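Local atomic coordinates of 16.4 kDa salivary peptide (Culex quinquefasciatus, PDB entry 7KC8), a protein that is of unknown function but adopts a beta-trefoil fold of the ricin-like type and may bind sugars in mosquito saliva. Residues Y50-R55 against E59-E64. Numbering follows the deposited sequence.
Sequences YKIRPR and EYLYAE
Lys51 lies across the phenol of Tyr60 where two successive strands of the beta-trefoil splay apart, a worked example of how side chains supplement sparse backbone pairing at a crossing. Strands 50-54 and 60-63 run at 115° to each other and share one direct backbone hydrogen bond, Leu61 N to Ile52 O (2.8 Å). A water between them accepts from Ile52 N and donates to Leu61 O, bridging the backbones as they diverge.

Lys51 can be followed outward. Its CB stands 4.0 Å from Tyr60 CE1; the chain then runs on through CG and CD, and a turn about the CG-CD bond (chi3 76°) brings CE over the centre of the ring, 3.9 Å from the centroid in a CH-pi contact. NZ, at 4.7 Å from the centroid, stays over the same face as a cation-pi partner. At the ring edge, near its plane, Ile52 O approaches Tyr60 CD1, while Arg53 CB comes obliquely at CE1, with CG close by. The hydroxyl of Tyr60 is hydrogen-bonded to Glu44 OE1, tying the ring to strand 40-46.

Inward, Ile52 and Leu61 lie side by side, CB to CB, with Leu61 reaching Leu32 and Val74 in the interior. Arg53 NH2 hydrogen-bonds to Val139 O, and NE turns back on its own strand to donate to Pro54 O at 3.0 Å, the acceptor just 5° out of the guanidinium plane.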
loop_
_atom_site.group_PDB
_atom_site.type_symbol
_atom_site.label_atom_id
_atom_site.label_comp_id
_atom_site.label_asym_id
_atom_site.label_seq_id
_atom_site.Cartn_x
_atom_site.Cartn_y
_atom_site.Cartn_z
ATOM N N TYR A 50 10.038 -1.877 -4.495
ATOM C CA TYR A 50 8.793 -2.055 -5.291
ATOM C C TYR A 50 7.874 -0.832 -5.289
ATOM O O TYR A 50 7.960 -0.036 -4.363
ATOM C CB TYR A 50 7.937 -3.181 -4.697
ATOM C CG TYR A 50 8.568 -4.551 -4.649
ATOM C CD1 TYR A 50 8.478 -5.415 -5.725
ATOM C CD2 TYR A 50 9.253 -4.988 -3.526
ATOM C CE1 TYR A 50 9.052 -6.676 -5.688
ATOM C CE2 TYR A 50 9.841 -6.240 -3.476
ATOM C CZ TYR A 50 9.739 -7.089 -4.563
ATOM O OH TYR A 50 10.310 -8.328 -4.524
ATOM N N LYS A 51 7.038 -0.675 -6.317
ATOM C CA LYS A 51 6.008 0.341 -6.399
ATOM C C LYS A 51 4.667 -0.368 -6.439
ATOM O O LYS A 51 4.582 -1.555 -6.761
ATOM C CB LYS A 51 6.212 1.254 -7.621
ATOM C CG LYS A 51 7.391 2.218 -7.423
ATOM C CD LYS A 51 7.870 2.907 -8.700
ATOM C CE LYS A 51 6.932 4.017 -9.141
ATOM N NZ LYS A 51 7.652 5.008 -10.000
ATOM N N ILE A 52 3.623 0.346 -6.036
ATOM C CA ILE A 52 2.316 -0.260 -5.828
ATOM C C ILE A 52 1.273 0.671 -6.421
ATOM O O ILE A 52 1.347 1.889 -6.239
ATOM C CB ILE A 52 2.043 -0.533 -4.331
ATOM C CG1 ILE A 52 3.082 -1.511 -3.754
ATOM C CG2 ILE A 52 0.619 -1.061 -4.107
ATOM C CD1 ILE A 52 2.918 -1.797 -2.247
ATOM N N ARG A 53 0.328 0.105 -7.164
ATOM C CA ARG A 53 -0.739 0.852 -7.810
ATOM C C ARG A 53 -1.997 0.004 -7.815
ATOM O O ARG A 53 -1.918 -1.231 -7.820
ATOM C CB ARG A 53 -0.386 1.241 -9.255
ATOM C CG ARG A 53 0.080 0.058 -10.087
ATOM C CD ARG A 53 -0.068 0.313 -11.565
ATOM N NE ARG A 53 -1.466 0.391 -11.946
ATOM C CZ ARG A 53 -1.887 0.583 -13.190
ATOM N NH1 ARG A 53 -1.009 0.703 -14.171
ATOM N NH2 ARG A 53 -3.187 0.652 -13.455
ATOM N N PRO A 54 -3.166 0.628 -7.794
ATOM C CA PRO A 54 -4.392 -0.151 -7.936
ATOM C C PRO A 54 -4.511 -0.657 -9.363
ATOM O O PRO A 54 -3.987 -0.053 -10.301
ATOM C CB PRO A 54 -5.495 0.853 -7.592
ATOM C CG PRO A 54 -4.916 2.157 -7.922
ATOM C CD PRO A 54 -3.442 2.066 -7.664
ATOM N N ARG A 55 -5.213 -1.783 -9.511
ATOM C CA ARG A 55 -5.322 -2.429 -10.814
ATOM C C ARG A 55 -5.919 -1.495 -11.862
ATOM O O ARG A 55 -5.523 -1.544 -13.033
ATOM C CB ARG A 55 -6.163 -3.707 -10.712
ATOM C CG ARG A 55 -6.207 -4.525 -12.015
ATOM C CD ARG A 55 -7.162 -5.712 -11.958
ATOM N NE ARG A 55 -8.540 -5.319 -11.673
ATOM C CZ ARG A 55 -9.400 -4.876 -12.585
ATOM N NH1 ARG A 55 -9.027 -4.758 -13.845
ATOM N NH2 ARG A 55 -10.632 -4.543 -12.237
ATOM N N GLU A 59 -2.044 5.160 -10.583
ATOM C CA GLU A 59 -1.735 6.073 -9.481
ATOM C C GLU A 59 -0.926 5.327 -8.432
ATOM O O GLU A 59 -1.361 4.285 -7.930
ATOM C CB GLU A 59 -3.004 6.631 -8.826
ATOM C CG GLU A 59 -4.086 7.071 -9.793
ATOM C CD GLU A 59 -5.397 7.351 -9.092
ATOM O OE1 GLU A 59 -5.439 7.216 -7.857
ATOM O OE2 GLU A 59 -6.389 7.695 -9.760
ATOM N N TYR A 60 0.224 5.863 -8.066
ATOM C CA TYR A 60 1.155 5.102 -7.254
ATOM C C TYR A 60 0.977 5.398 -5.776
ATOM O O TYR A 60 0.965 6.565 -5.366
ATOM C CB TYR A 60 2.592 5.361 -7.698
ATOM C CG TYR A 60 2.892 4.518 -8.898
ATOM C CD1 TYR A 60 2.876 3.133 -8.797
ATOM C CD2 TYR A 60 3.130 5.090 -10.142
ATOM C CE1 TYR A 60 3.119 2.338 -9.890
ATOM C CE2 TYR A 60 3.377 4.291 -11.249
ATOM C CZ TYR A 60 3.371 2.917 -11.117
ATOM O OH TYR A 60 3.615 2.113 -12.211
ATOM N N LEU A 61 0.835 4.330 -4.993
ATOM C CA LEU A 61 0.836 4.410 -3.533
ATOM C C LEU A 61 2.031 5.206 -3.038
ATOM O O LEU A 61 3.168 4.957 -3.443
ATOM C CB LEU A 61 0.884 2.996 -2.939
ATOM C CG LEU A 61 0.458 2.846 -1.479
ATOM C CD1 LEU A 61 -1.026 3.064 -1.423
ATOM C CD2 LEU A 61 0.847 1.492 -0.901
ATOM N N TYR A 62 1.777 6.156 -2.147
ATOM C CA TYR A 62 2.863 6.943 -1.575
ATOM C C TYR A 62 2.467 7.407 -0.190
ATOM O O TYR A 62 1.315 7.274 0.229
ATOM C CB TYR A 62 3.223 8.149 -2.430
ATOM C CG TYR A 62 2.254 9.301 -2.282
ATOM C CD1 TYR A 62 0.944 9.195 -2.732
ATOM C CD2 TYR A 62 2.649 10.495 -1.695
ATOM C CE1 TYR A 62 0.060 10.239 -2.602
ATOM C CE2 TYR A 62 1.766 11.549 -1.562
ATOM C CZ TYR A 62 0.470 11.418 -2.019
ATOM O OH TYR A 62 -0.413 12.472 -1.891
ATOM N N ALA A 63 3.452 7.963 0.515
ATOM C CA ALA A 63 3.285 8.430 1.882
ATOM C C ALA A 63 3.452 9.940 1.929
ATOM O O ALA A 63 4.349 10.493 1.295
ATOM C CB ALA A 63 4.293 7.755 2.823
ATOM N N GLU A 64 2.589 10.598 2.684
ATOM C CA GLU A 64 2.653 12.044 2.812
ATOM C C GLU A 64 3.920 12.474 3.551
ATOM O O GLU A 64 4.600 11.673 4.197
ATOM C CB GLU A 64 1.413 12.571 3.529
ATOM C CG GLU A 64 0.225 12.784 2.599
ATOM C CD GLU A 64 0.431 13.955 1.634
ATOM O OE1 GLU A 64 1.411 14.727 1.802
ATOM O OE2 GLU A 64 -0.390 14.102 0.698
HETATM O O HOH W 1 4.058 3.021 -5.051
#